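Sulfatase (PDB 6USS) probably hydrolyses aryl sulfate esters as a calcium-dependent gut bacterial sulfatase, captured here as a catalytic-site mutant. Local coordinates at residues G420-W425 against C442-G447; K446-L451 against L462-Q467; N457-L462 against K472-A477. The protein carries 1 engineered substitution. All coordinates share one frame; numbering follows the deposited sequence.

Following the chain from the N terminus, strand 422-427 comes first, and interaction 1 pairs it with strand 441-446, closing the loop between them. A tight turn then leads into strand 449-454. Interaction 2 pairs this strand with strand 460-464 and so closes the hairpin of strands 449-454 and 460-464. Interactions 1 and 2 share Lys446 and Gly447, and a probable backbone bond from Leu451 N to Val444 O joins them, so one four-stranded antiparallel sheet is built in chain order. Interaction 3 crosses interaction 2, because their segments alternate and both use Leu462. It ties the edge strand 460-464 to the loop that leads into helix 480-496.

Interaction 1: residues G420-W425 against C442-G447; sequences GRSLYW and CTVRKG
Trp425 brings its indole against Thr443 and Arg445 because its CG lies anti to the carbonyl carbon (chi1 -57°), while Thr443 places CG2 anti to its own backbone N. Trp425 CE3 lies 3.6 Å from Thr443 CG2. The edge of the indole meets Arg445, with Trp425 CZ3 3.8 Å from Arg445 CB, and Thr443 O also lies at this edge. Leu423 lies on this same side of the sheet. On the other side Tyr424 runs alongside Val444, and its CE2 reaches Val444 CG2 at 3.7 Å. The two strands form an antiparallel pair at one edge of the four-stranded sheet, where 422-427 is an outer strand. Leu423 with Arg445 and Trp425 with Thr443 are its hydrogen-bonded pairs, each joined by two bonds. Leu423 N to Arg445 O is short, at 2.7 Å; Arg445 N returns to Leu423 O at 2.9 Å. Lys446, the last residue of strand 441-446, makes a weak bond through NZ to Gly420 O. Helix 480-496 packs on the Tyr424 side, where Asp489 accepts bonds from Ser422 OG and Tyr424 OH. On the Trp425 side, Trp425 NE1 bonds Ala84 O, and the side chain lies about 13 Å from the calcium ion.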
ATOM      1  N   GLY A 420      -7.209  36.597 -15.198  1.00 21.61           N
ATOM      2  CA  GLY A 420      -6.317  36.391 -16.310  1.00 20.96           C
ATOM      3  C   GLY A 420      -6.036  34.948 -16.687  1.00 31.26           C
ATOM      4  O   GLY A 420      -5.369  34.719 -17.708  1.00 32.11           O
ATOM      5  N   ARG A 421      -6.524  33.966 -15.924  1.00 22.53           N
ATOM      6  CA  ARG A 421      -6.112  32.581 -16.126  1.00 21.87           C
ATOM      7  C   ARG A 421      -6.865  31.916 -17.278  1.00 22.51           C
ATOM      8  O   ARG A 421      -8.099  31.981 -17.347  1.00 19.88           O
ATOM      9  CB  ARG A 421      -6.324  31.779 -14.847  1.00 20.29           C
ATOM     10  CG  ARG A 421      -6.043  30.309 -15.013  1.00 18.89           C
ATOM     11  CD  ARG A 421      -6.067  29.613 -13.656  1.00 20.28           C
ATOM     12  NE  ARG A 421      -5.523  28.273 -13.767  1.00 21.19           N
ATOM     13  CZ  ARG A 421      -5.944  27.243 -13.051  1.00 21.04           C
ATOM     14  NH1 ARG A 421      -6.912  27.421 -12.161  1.00 21.79           N
ATOM     15  NH2 ARG A 421      -5.394  26.045 -13.225  1.00 17.90           N
ATOM     16  N   SER A 422      -6.117  31.267 -18.170  1.00 15.98           N
ATOM     17  CA  SER A 422      -6.700  30.401 -19.187  1.00 20.72           C
ATOM     18  C   SER A 422      -6.935  28.994 -18.626  1.00 18.90           C
ATOM     19  O   SER A 422      -6.078  28.434 -17.937  1.00 18.76           O
ATOM     20  CB  SER A 422      -5.779  30.318 -20.410  1.00 20.78           C
ATOM     21  OG  SER A 422      -5.899  31.421 -21.286  1.00 23.95           O
ATOM     22  N   LEU A 423      -8.092  28.410 -18.937  1.00 17.24           N
ATOM     23  CA  LEU A 423      -8.346  26.993 -18.677  1.00 21.56           C
ATOM     24  C   LEU A 423      -8.302  26.219 -19.995  1.00 19.56           C
ATOM     25  O   LEU A 423      -8.744  26.727 -21.032  1.00 17.41           O
ATOM     26  CB  LEU A 423      -9.698  26.782 -17.994  1.00 13.23           C
ATOM     27  CG  LEU A 423      -9.954  27.471 -16.664  1.00 15.35           C
ATOM     28  CD1 LEU A 423     -11.286  26.973 -16.130  1.00 14.21           C
ATOM     29  CD2 LEU A 423      -8.826  27.212 -15.665  1.00 13.23           C
ATOM     30  N   TYR A 424      -7.793  24.983 -19.962  1.00 15.03           N
ATOM     31  CA  TYR A 424      -7.625  24.219 -21.192  1.00 18.58           C
ATOM     32  C   TYR A 424      -8.179  22.798 -21.109  1.00 17.55           C
ATOM     33  O   TYR A 424      -7.983  22.091 -20.116  1.00 16.74           O
ATOM     34  CB  TYR A 424      -6.165  24.138 -21.575  1.00 16.13           C
ATOM     35  CG  TYR A 424      -5.457  25.455 -21.666  1.00 19.20           C
ATOM     36  CD1 TYR A 424      -4.697  25.920 -20.603  1.00 16.77           C
ATOM     37  CD2 TYR A 424      -5.502  26.211 -22.832  1.00 19.16           C
ATOM     38  CE1 TYR A 424      -4.028  27.103 -20.681  1.00 16.00           C
ATOM     39  CE2 TYR A 424      -4.827  27.409 -22.924  1.00 19.60           C
ATOM     40  CZ  TYR A 424      -4.083  27.847 -21.842  1.00 21.99           C
ATOM     41  OH  TYR A 424      -3.401  29.042 -21.914  1.00 22.45           O
ATOM     42  N   TRP A 425      -8.831  22.368 -22.189  1.00 19.32           N
ATOM     43  CA  TRP A 425      -9.194  20.971 -22.390  1.00 20.14           C
ATOM     44  C   TRP A 425      -8.671  20.492 -23.742  1.00 21.39           C
ATOM     45  O   TRP A 425      -8.625  21.251 -24.718  1.00 17.15           O
ATOM     46  CB  TRP A 425     -10.699  20.746 -22.355  1.00 16.91           C
ATOM     47  CG  TRP A 425     -11.410  21.174 -21.126  1.00 16.56           C
ATOM     48  CD1 TRP A 425     -11.948  20.361 -20.167  1.00 17.06           C
ATOM     49  CD2 TRP A 425     -11.734  22.517 -20.744  1.00 20.28           C
ATOM     50  NE1 TRP A 425     -12.573  21.112 -19.209  1.00 18.23           N
ATOM     51  CE2 TRP A 425     -12.457  22.440 -19.535  1.00 20.02           C
ATOM     52  CE3 TRP A 425     -11.486  23.778 -21.307  1.00 18.19           C
ATOM     53  CZ2 TRP A 425     -12.922  23.578 -18.868  1.00 15.43           C
ATOM     54  CZ3 TRP A 425     -11.949  24.906 -20.644  1.00 18.28           C
ATOM     55  CH2 TRP A 425     -12.657  24.799 -19.439  1.00 18.14           C
ATOM     56  N   CYS A 442     -10.368  20.669 -28.840  1.00 19.57           N
ATOM     57  CA  CYS A 442      -9.711  21.312 -27.720  1.00 18.59           C
ATOM     58  C   CYS A 442     -10.452  22.600 -27.413  1.00 23.92           C
ATOM     59  O   CYS A 442     -11.097  23.191 -28.282  1.00 25.75           O
ATOM     60  CB  CYS A 442      -8.223  21.603 -28.002  1.00 23.43           C
ATOM     61  SG  CYS A 442      -7.972  22.191 -29.665  1.00 20.02           S
ATOM     62  N   THR A 443     -10.335  23.046 -26.173  1.00 19.71           N
ATOM     63  CA  THR A 443     -11.105  24.161 -25.661  1.00 15.63           C
ATOM     64  C   THR A 443     -10.208  25.025 -24.797  1.00 19.39           C
ATOM     65  O   THR A 443      -9.407  24.501 -24.008  1.00 21.54           O
ATOM     66  CB  THR A 443     -12.283  23.653 -24.826  1.00 19.62           C
ATOM     67  OG1 THR A 443     -13.092  22.801 -25.636  1.00 21.60           O
ATOM     68  CG2 THR A 443     -13.124  24.811 -24.342  1.00 15.61           C
ATOM     69  N   VAL A 444     -10.344  26.344 -24.934  1.00 18.31           N
ATOM     70  CA  VAL A 444      -9.814  27.275 -23.943  1.00 22.08           C
ATOM     71  C   VAL A 444     -10.945  28.146 -23.396  1.00 20.21           C
ATOM     72  O   VAL A 444     -11.816  28.609 -24.145  1.00 18.05           O
ATOM     73  CB  VAL A 444      -8.683  28.151 -24.521  1.00 24.91           C
ATOM     74  CG1 VAL A 444      -9.181  28.955 -25.751  1.00 19.20           C
ATOM     75  CG2 VAL A 444      -8.138  29.075 -23.435  1.00 20.11           C
ATOM     76  N   ARG A 445     -10.931  28.346 -22.078  1.00 20.21           N
ATOM     77  CA  ARG A 445     -11.779  29.308 -21.392  1.00 19.36           C
ATOM     78  C   ARG A 445     -10.890  30.379 -20.781  1.00 21.44           C
ATOM     79  O   ARG A 445      -9.854  30.061 -20.190  1.00 21.85           O
ATOM     80  CB  ARG A 445     -12.603  28.635 -20.295  1.00 19.88           C
ATOM     81  CG  ARG A 445     -13.352  29.594 -19.412  1.00 17.47           C
ATOM     82  CD  ARG A 445     -14.472  30.289 -20.168  1.00 18.70           C
ATOM     83  NE  ARG A 445     -15.197  31.199 -19.291  1.00 19.63           N
ATOM     84  CZ  ARG A 445     -16.023  30.823 -18.311  1.00 22.50           C
ATOM     85  NH1 ARG A 445     -16.268  29.538 -18.066  1.00 18.86           N
ATOM     86  NH2 ARG A 445     -16.608  31.745 -17.560  1.00 21.91           N
ATOM     87  N   LYS A 446     -11.282  31.643 -20.931  1.00 23.44           N
ATOM     88  CA  LYS A 446     -10.470  32.739 -20.405  1.00 22.97           C
ATOM     89  C   LYS A 446     -11.390  33.929 -20.214  1.00 19.70           C
ATOM     90  O   LYS A 446     -11.924  34.456 -21.191  1.00 20.49           O
ATOM     91  CB  LYS A 446      -9.322  33.075 -21.350  1.00 25.02           C
ATOM     92  CG  LYS A 446      -8.442  34.248 -20.909  1.00 21.98           C
ATOM     93  CD  LYS A 446      -7.797  34.920 -22.126  1.00 23.17           C
ATOM     94  CE  LYS A 446      -6.304  35.222 -21.932  1.00 32.56           C
ATOM     95  NZ  LYS A 446      -5.929  35.556 -20.528  1.00 28.70           N
ATOM     96  N   GLY A 447     -11.556  34.362 -18.972  1.00 23.24           N
ATOM     97  CA  GLY A 447     -12.521  35.423 -18.711  1.00 18.03           C
ATOM     98  C   GLY A 447     -13.923  34.944 -19.051  1.00 20.99           C
ATOM     99  O   GLY A 447     -14.340  33.841 -18.680  1.00 24.15           O
TER

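Interaction 2: residues K446-L451 against L462-Q467; sequences KGDWKL and LFNIPQ
The indole of Trp449 has the amide of Asn464 over one face, with Asn464 ND2 3.4 Å from Trp449 CZ2 and displaced toward the rim. The amide plane stands steeply to the ring, 75° from it, so the two groups do not stack flat. Asn464 CB makes a CH-pi contact over the six-membered ring. Leu462 reaches the same indole obliquely, with its CG 3.5 Å from Trp449 CE3. Its CG is anti to the backbone N (chi1 177°), which carries the branched end toward the ring. His479 also meets this indole, and Ile482 of helix 480-496 touches both Trp449 and Leu462.

These residues belong to a beta hairpin made by strands 449-454 and 460-464, the last two strands of the antiparallel sheet. Lys450 and Phe463 are a hydrogen-bonded pair: Phe463 N donates to Lys450 O at 2.9 Å, and Lys450 N donates to Phe463 O at 3.0 Å. Trp449 with Asn464 and Leu451 with Leu462 are non-hydrogen-bonded pairs beside it. A type II' turn from Lys446 to Trp449 links strand 449-454 to the preceding strand, with Gly447 at the positive phi that this turn needs at its second position.

Beyond the paired region the chain bends, yet Ile465 N still bonds Asp448 O at 3.0 Å. Pro466 lies across Asp448 at about a right angle, its CG 3.6 Å from Asp448 OD1. On the Lys450 side of the sheet, the extended lysine chain passes Ile465, with Lys450 CD 3.6 Å from Ile465 CD1. Lys450 NZ continues to Ala351 O and forms salt bridges with Glu353 and Glu471.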
ATOM      1  N   LYS A 446     -11.282  31.643 -20.931  1.00 23.44           N
ATOM      2  CA  LYS A 446     -10.470  32.739 -20.405  1.00 22.97           C
ATOM      3  C   LYS A 446     -11.390  33.929 -20.214  1.00 19.70           C
ATOM      4  O   LYS A 446     -11.924  34.456 -21.191  1.00 20.49           O
ATOM      5  CB  LYS A 446      -9.322  33.075 -21.350  1.00 25.02           C
ATOM      6  CG  LYS A 446      -8.442  34.248 -20.909  1.00 21.98           C
ATOM      7  CD  LYS A 446      -7.797  34.920 -22.126  1.00 23.17           C
ATOM      8  CE  LYS A 446      -6.304  35.222 -21.932  1.00 32.56           C
ATOM      9  NZ  LYS A 446      -5.929  35.556 -20.528  1.00 28.70           N
ATOM     10  N   GLY A 447     -11.556  34.362 -18.972  1.00 23.24           N
ATOM     11  CA  GLY A 447     -12.521  35.423 -18.711  1.00 18.03           C
ATOM     12  C   GLY A 447     -13.923  34.944 -19.051  1.00 20.99           C
ATOM     13  O   GLY A 447     -14.340  33.841 -18.680  1.00 24.15           O
ATOM     14  N   ASP A 448     -14.656  35.777 -19.770  1.00 18.98           N
ATOM     15  CA  ASP A 448     -16.026  35.464 -20.135  1.00 18.83           C
ATOM     16  C   ASP A 448     -16.110  34.575 -21.356  1.00 21.63           C
ATOM     17  O   ASP A 448     -17.217  34.205 -21.758  1.00 20.90           O
ATOM     18  CB  ASP A 448     -16.795  36.758 -20.423  1.00 20.72           C
ATOM     19  CG  ASP A 448     -16.888  37.664 -19.215  1.00 27.31           C
ATOM     20  OD1 ASP A 448     -16.624  37.182 -18.079  1.00 27.34           O
ATOM     21  OD2 ASP A 448     -17.228  38.856 -19.406  1.00 26.01           O
ATOM     22  N   TRP A 449     -14.980  34.254 -21.971  1.00 20.87           N
ATOM     23  CA  TRP A 449     -14.966  33.735 -23.325  1.00 22.26           C
ATOM     24  C   TRP A 449     -14.468  32.304 -23.341  1.00 20.41           C
ATOM     25  O   TRP A 449     -13.501  31.962 -22.657  1.00 24.02           O
ATOM     26  CB  TRP A 449     -14.107  34.611 -24.234  1.00 20.39           C
ATOM     27  CG  TRP A 449     -14.730  35.953 -24.481  1.00 23.48           C
ATOM     28  CD1 TRP A 449     -14.349  37.146 -23.942  1.00 18.42           C
ATOM     29  CD2 TRP A 449     -15.862  36.235 -25.319  1.00 22.33           C
ATOM     30  NE1 TRP A 449     -15.168  38.152 -24.399  1.00 22.38           N
ATOM     31  CE2 TRP A 449     -16.107  37.617 -25.241  1.00 24.55           C
ATOM     32  CE3 TRP A 449     -16.684  35.455 -26.133  1.00 24.24           C
ATOM     33  CZ2 TRP A 449     -17.139  38.236 -25.951  1.00 25.19           C
ATOM     34  CZ3 TRP A 449     -17.718  36.075 -26.835  1.00 25.71           C
ATOM     35  CH2 TRP A 449     -17.930  37.450 -26.742  1.00 22.85           C
ATOM     36  N   LYS A 450     -15.156  31.474 -24.114  1.00 19.86           N
ATOM     37  CA  LYS A 450     -14.832  30.066 -24.258  1.00 22.24           C
ATOM     38  C   LYS A 450     -14.736  29.765 -25.742  1.00 20.74           C
ATOM     39  O   LYS A 450     -15.664  30.081 -26.500  1.00 20.56           O
ATOM     40  CB  LYS A 450     -15.901  29.196 -23.590  1.00 21.51           C
ATOM     41  CG  LYS A 450     -15.659  27.703 -23.664  1.00 16.47           C
ATOM     42  CD  LYS A 450     -16.785  26.981 -22.943  1.00 15.81           C
ATOM     43  CE  LYS A 450     -16.517  25.494 -22.869  1.00 18.58           C
ATOM     44  NZ  LYS A 450     -17.662  24.729 -22.275  1.00 18.42           N
ATOM     45  N   LEU A 451     -13.611  29.184 -26.163  1.00 18.57           N
ATOM     46  CA  LEU A 451     -13.400  28.828 -27.560  1.00 19.86           C
ATOM     47  C   LEU A 451     -13.253  27.316 -27.673  1.00 22.28           C
ATOM     48  O   LEU A 451     -12.378  26.723 -27.033  1.00 20.37           O
ATOM     49  CB  LEU A 451     -12.171  29.527 -28.142  1.00 20.62           C
ATOM     50  CG  LEU A 451     -11.779  28.937 -29.510  1.00 26.29           C
ATOM     51  CD1 LEU A 451     -12.813  29.310 -30.561  1.00 23.43           C
ATOM     52  CD2 LEU A 451     -10.375  29.361 -29.950  1.00 23.10           C
ATOM     53  N   LEU A 462     -17.436  30.212 -30.369  1.00 24.12           N
ATOM     54  CA  LEU A 462     -17.049  31.161 -29.336  1.00 20.34           C
ATOM     55  C   LEU A 462     -18.292  31.512 -28.540  1.00 21.59           C
ATOM     56  O   LEU A 462     -19.294  31.947 -29.115  1.00 24.20           O
ATOM     57  CB  LEU A 462     -16.417  32.410 -29.954  1.00 21.60           C
ATOM     58  CG  LEU A 462     -16.021  33.518 -28.971  1.00 17.46           C
ATOM     59  CD1 LEU A 462     -14.861  33.062 -28.151  1.00 18.73           C
ATOM     60  CD2 LEU A 462     -15.658  34.789 -29.695  1.00 19.36           C
ATOM     61  N   PHE A 463     -18.245  31.303 -27.228  1.00 20.52           N
ATOM     62  CA  PHE A 463     -19.394  31.595 -26.382  1.00 21.87           C
ATOM     63  C   PHE A 463     -18.991  32.530 -25.258  1.00 21.40           C
ATOM     64  O   PHE A 463     -17.896  32.414 -24.695  1.00 24.89           O
ATOM     65  CB  PHE A 463     -20.013  30.323 -25.780  1.00 22.36           C
ATOM     66  CG  PHE A 463     -20.496  29.321 -26.808  1.00 23.62           C
ATOM     67  CD1 PHE A 463     -21.712  29.493 -27.453  1.00 25.53           C
ATOM     68  CD2 PHE A 463     -19.736  28.198 -27.113  1.00 23.93           C
ATOM     69  CE1 PHE A 463     -22.153  28.569 -28.395  1.00 26.10           C
ATOM     70  CE2 PHE A 463     -20.172  27.267 -28.046  1.00 23.27           C
ATOM     71  CZ  PHE A 463     -21.378  27.452 -28.689  1.00 22.73           C
ATOM     72  N   ASN A 464     -19.887  33.451 -24.941  1.00 19.11           N
ATOM     73  CA  ASN A 464     -19.800  34.256 -23.730  1.00 23.01           C
ATOM     74  C   ASN A 464     -20.549  33.499 -22.647  1.00 21.00           C
ATOM     75  O   ASN A 464     -21.774  33.587 -22.554  1.00 19.74           O
ATOM     76  CB  ASN A 464     -20.403  35.640 -23.943  1.00 23.47           C
ATOM     77  CG  ASN A 464     -19.949  36.625 -22.893  1.00 25.87           C
ATOM     78  OD1 ASN A 464     -20.295  36.506 -21.715  1.00 27.37           O
ATOM     79  ND2 ASN A 464     -19.155  37.599 -23.309  1.00 26.68           N
ATOM     80  N   ILE A 465     -19.807  32.757 -21.819  1.00 23.43           N
ATOM     81  CA  ILE A 465     -20.441  31.871 -20.841  1.00 20.29           C
ATOM     82  C   ILE A 465     -21.335  32.630 -19.861  1.00 22.11           C
ATOM     83  O   ILE A 465     -22.490  32.221 -19.675  1.00 23.80           O
ATOM     84  CB  ILE A 465     -19.379  31.002 -20.148  1.00 24.19           C
ATOM     85  CG1 ILE A 465     -18.671  30.095 -21.182  1.00 20.62           C
ATOM     86  CG2 ILE A 465     -19.993  30.189 -19.010  1.00 17.08           C
ATOM     87  CD1 ILE A 465     -19.559  29.076 -21.865  1.00 13.81           C
ATOM     88  N   PRO A 466     -20.897  33.730 -19.234  1.00 22.45           N
ATOM     89  CA  PRO A 466     -21.805  34.412 -18.289  1.00 20.04           C
ATOM     90  C   PRO A 466     -23.049  34.997 -18.951  1.00 24.98           C
ATOM     91  O   PRO A 466     -24.068  35.192 -18.278  1.00 25.13           O
ATOM     92  CB  PRO A 466     -20.919  35.510 -17.679  1.00 21.61           C
ATOM     93  CG  PRO A 466     -19.513  35.041 -17.912  1.00 23.62           C
ATOM     94  CD  PRO A 466     -19.561  34.352 -19.237  1.00 21.31           C
ATOM     95  N   GLN A 467     -23.004  35.282 -20.251  1.00 27.51           N
ATOM     96  CA  GLN A 467     -24.185  35.742 -20.972  1.00 25.14           C
ATOM     97  C   GLN A 467     -24.973  34.624 -21.635  1.00 22.84           C
ATOM     98  O   GLN A 467     -26.132  34.842 -22.005  1.00 26.83           O
ATOM     99  CB  GLN A 467     -23.797  36.736 -22.068  1.00 30.53           C
ATOM    100  CG  GLN A 467     -23.482  38.121 -21.568  1.00 46.48           C
ATOM    101  CD  GLN A 467     -22.886  38.978 -22.671  1.00 58.50           C
ATOM    102  OE1 GLN A 467     -23.268  38.846 -23.848  1.00 58.04           O
ATOM    103  NE2 GLN A 467     -21.930  39.840 -22.311  1.00 45.17           N
TER

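Interaction 3: residues N457-L462 against K472-A477; sequences NGKKEL and KNNLAA
Leu462 and Leu475 meet through their backbones, Leu475 N giving a 2.8 Å bond to Leu462 O that is almost straight (176°). The touching parts run 110° apart, and 472-477 is irregular loop. The side chain of Asn474 makes the other polar contacts. With chi1 at 180° the amide swings away from its own N and across to strand 460-464. Asn474 OD1 accepts from Leu462 N at 2.9 Å and from Ala476 N at 3.0 Å. These donors stand above opposite faces of the amide plane, and together they restrain the group. Asn474 ND2 adds a weak, long bond to Lys460 O. The side chain of Glu461 crosses the amide at about a right angle, its CG 3.7 Å from Asn474 ND2; Glu461 OE1 turns to Tyr352 and Tyr454. Leu462 CB packs on Ala476 CB at 4.3 Å, and Val483 of helix 480-496 touches both residues. The bond from Ala476 N to Asn474 OD1 closes an Asx turn, here formed in the loop that runs from the sheet edge to helix 480-496.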
ATOM      1  N   ASN A 457     -13.362  19.084 -38.556  1.00 23.96           N
ATOM      2  CA  ASN A 457     -13.545  19.944 -39.718  1.00 23.46           C
ATOM      3  C   ASN A 457     -13.072  21.375 -39.493  1.00 22.94           C
ATOM      4  O   ASN A 457     -13.412  22.242 -40.301  1.00 21.02           O
ATOM      5  CB  ASN A 457     -15.013  19.961 -40.138  1.00 24.00           C
ATOM      6  CG  ASN A 457     -15.917  20.544 -39.062  1.00 27.11           C
ATOM      7  OD1 ASN A 457     -15.476  20.783 -37.931  1.00 26.64           O
ATOM      8  ND2 ASN A 457     -17.184  20.784 -39.409  1.00 19.67           N
ATOM      9  N   GLY A 458     -12.321  21.655 -38.423  1.00 24.26           N
ATOM     10  CA  GLY A 458     -11.815  22.995 -38.168  1.00 22.51           C
ATOM     11  C   GLY A 458     -12.845  24.009 -37.712  1.00 25.00           C
ATOM     12  O   GLY A 458     -12.535  25.204 -37.642  1.00 28.41           O
ATOM     13  N   LYS A 459     -14.070  23.575 -37.426  1.00 24.10           N
ATOM     14  CA  LYS A 459     -15.102  24.486 -36.956  1.00 24.13           C
ATOM     15  C   LYS A 459     -14.688  25.096 -35.619  1.00 25.76           C
ATOM     16  O   LYS A 459     -14.107  24.418 -34.766  1.00 25.69           O
ATOM     17  CB  LYS A 459     -16.427  23.720 -36.828  1.00 23.64           C
ATOM     18  CG  LYS A 459     -17.577  24.476 -36.195  1.00 25.81           C
ATOM     19  CD  LYS A 459     -18.320  25.335 -37.230  1.00 41.43           C
ATOM     20  CE  LYS A 459     -19.436  26.174 -36.579  1.00 40.33           C
ATOM     21  NZ  LYS A 459     -19.681  27.446 -37.333  1.00 40.79           N
ATOM     22  N   LYS A 460     -14.974  26.386 -35.440  1.00 22.06           N
ATOM     23  CA  LYS A 460     -14.727  27.065 -34.176  1.00 23.40           C
ATOM     24  C   LYS A 460     -16.025  27.660 -33.637  1.00 23.00           C
ATOM     25  O   LYS A 460     -16.854  28.159 -34.402  1.00 28.32           O
ATOM     26  CB  LYS A 460     -13.657  28.155 -34.335  1.00 22.92           C
ATOM     27  CG  LYS A 460     -12.260  27.615 -34.711  1.00 23.81           C
ATOM     28  CD  LYS A 460     -11.213  28.741 -34.750  1.00 21.81           C
ATOM     29  CE  LYS A 460      -9.808  28.215 -35.020  1.00 21.90           C
ATOM     30  NZ  LYS A 460      -8.980  29.168 -35.816  1.00 22.90           N
ATOM     31  N   GLU A 461     -16.215  27.566 -32.316  1.00 25.47           N
ATOM     32  CA  GLU A 461     -17.367  28.138 -31.623  1.00 23.69           C
ATOM     33  C   GLU A 461     -16.874  29.012 -30.477  1.00 25.08           C
ATOM     34  O   GLU A 461     -15.977  28.617 -29.721  1.00 22.98           O
ATOM     35  CB  GLU A 461     -18.308  27.052 -31.081  1.00 19.08           C
ATOM     36  CG  GLU A 461     -19.020  26.271 -32.160  1.00 19.52           C
ATOM     37  CD  GLU A 461     -19.986  25.232 -31.614  1.00 22.49           C
ATOM     38  OE1 GLU A 461     -19.779  24.747 -30.479  1.00 23.50           O
ATOM     39  OE2 GLU A 461     -20.955  24.888 -32.332  1.00 29.43           O
ATOM     40  N   LEU A 462     -17.436  30.212 -30.369  1.00 24.12           N
ATOM     41  CA  LEU A 462     -17.049  31.161 -29.336  1.00 20.34           C
ATOM     42  C   LEU A 462     -18.292  31.512 -28.540  1.00 21.59           C
ATOM     43  O   LEU A 462     -19.294  31.947 -29.115  1.00 24.20           O
ATOM     44  CB  LEU A 462     -16.417  32.410 -29.954  1.00 21.60           C
ATOM     45  CG  LEU A 462     -16.021  33.518 -28.971  1.00 17.46           C
ATOM     46  CD1 LEU A 462     -14.861  33.062 -28.151  1.00 18.73           C
ATOM     47  CD2 LEU A 462     -15.658  34.789 -29.695  1.00 19.36           C
ATOM     48  N   LYS A 472     -25.925  28.598 -26.566  1.00 20.26           N
ATOM     49  CA  LYS A 472     -26.862  28.616 -27.682  1.00 24.89           C
ATOM     50  C   LYS A 472     -26.431  29.536 -28.815  1.00 29.56           C
ATOM     51  O   LYS A 472     -26.939  29.384 -29.934  1.00 27.32           O
ATOM     52  CB  LYS A 472     -28.257  29.067 -27.224  1.00 23.65           C
ATOM     53  CG  LYS A 472     -28.981  28.154 -26.250  1.00 33.24           C
ATOM     54  CD  LYS A 472     -30.254  28.848 -25.765  1.00 38.69           C
ATOM     55  CE  LYS A 472     -30.595  28.488 -24.327  1.00 47.74           C
ATOM     56  NZ  LYS A 472     -31.814  27.633 -24.245  1.00 51.43           N
ATOM     57  N   ASN A 473     -25.520  30.486 -28.556  1.00 28.86           N
ATOM     58  CA  ASN A 473     -25.196  31.554 -29.505  1.00 26.83           C
ATOM     59  C   ASN A 473     -23.694  31.641 -29.803  1.00 29.68           C
ATOM     60  O   ASN A 473     -22.936  32.319 -29.094  1.00 25.29           O
ATOM     61  CB  ASN A 473     -25.716  32.892 -29.002  1.00 29.23           C
ATOM     62  CG  ASN A 473     -25.693  33.949 -30.089  1.00 39.67           C
ATOM     63  OD1 ASN A 473     -25.542  33.636 -31.285  1.00 42.18           O
ATOM     64  ND2 ASN A 473     -25.854  35.208 -29.691  1.00 42.18           N
ATOM     65  N   ASN A 474     -23.268  30.979 -30.879  1.00 31.07           N
ATOM     66  CA  ASN A 474     -21.890  31.070 -31.345  1.00 24.91           C
ATOM     67  C   ASN A 474     -21.609  32.487 -31.838  1.00 23.45           C
ATOM     68  O   ASN A 474     -22.250  32.963 -32.781  1.00 27.75           O
ATOM     69  CB  ASN A 474     -21.678  30.044 -32.455  1.00 24.21           C
ATOM     70  CG  ASN A 474     -20.280  30.059 -33.025  1.00 23.99           C
ATOM     71  OD1 ASN A 474     -19.380  30.723 -32.501  1.00 25.61           O
ATOM     72  ND2 ASN A 474     -20.082  29.300 -34.097  1.00 18.45           N
ATOM     73  N   LEU A 475     -20.657  33.164 -31.199  1.00 23.00           N
ATOM     74  CA  LEU A 475     -20.321  34.549 -31.507  1.00 22.93           C
ATOM     75  C   LEU A 475     -18.976  34.678 -32.215  1.00 25.94           C
ATOM     76  O   LEU A 475     -18.363  35.751 -32.178  1.00 26.09           O
ATOM     77  CB  LEU A 475     -20.316  35.388 -30.229  1.00 19.58           C
ATOM     78  CG  LEU A 475     -21.639  35.615 -29.504  1.00 26.91           C
ATOM     79  CD1 LEU A 475     -21.366  36.054 -28.090  1.00 23.64           C
ATOM     80  CD2 LEU A 475     -22.456  36.656 -30.229  1.00 22.51           C
ATOM     81  N   ALA A 476     -18.497  33.606 -32.850  1.00 23.88           N
ATOM     82  CA  ALA A 476     -17.226  33.663 -33.568  1.00 28.08           C
ATOM     83  C   ALA A 476     -17.241  34.750 -34.643  1.00 31.65           C
ATOM     84  O   ALA A 476     -16.319  35.570 -34.728  1.00 30.95           O
ATOM     85  CB  ALA A 476     -16.912  32.292 -34.184  1.00 17.97           C
ATOM     86  N   ALA A 477     -18.289  34.777 -35.470  1.00 27.23           N
ATOM     87  CA  ALA A 477     -18.372  35.766 -36.538  1.00 25.38           C
ATOM     88  C   ALA A 477     -18.357  37.187 -35.984  1.00 29.73           C
ATOM     89  O   ALA A 477     -17.775  38.096 -36.588  1.00 36.81           O
ATOM     90  CB  ALA A 477     -19.631  35.521 -37.368  1.00 16.54           C
TER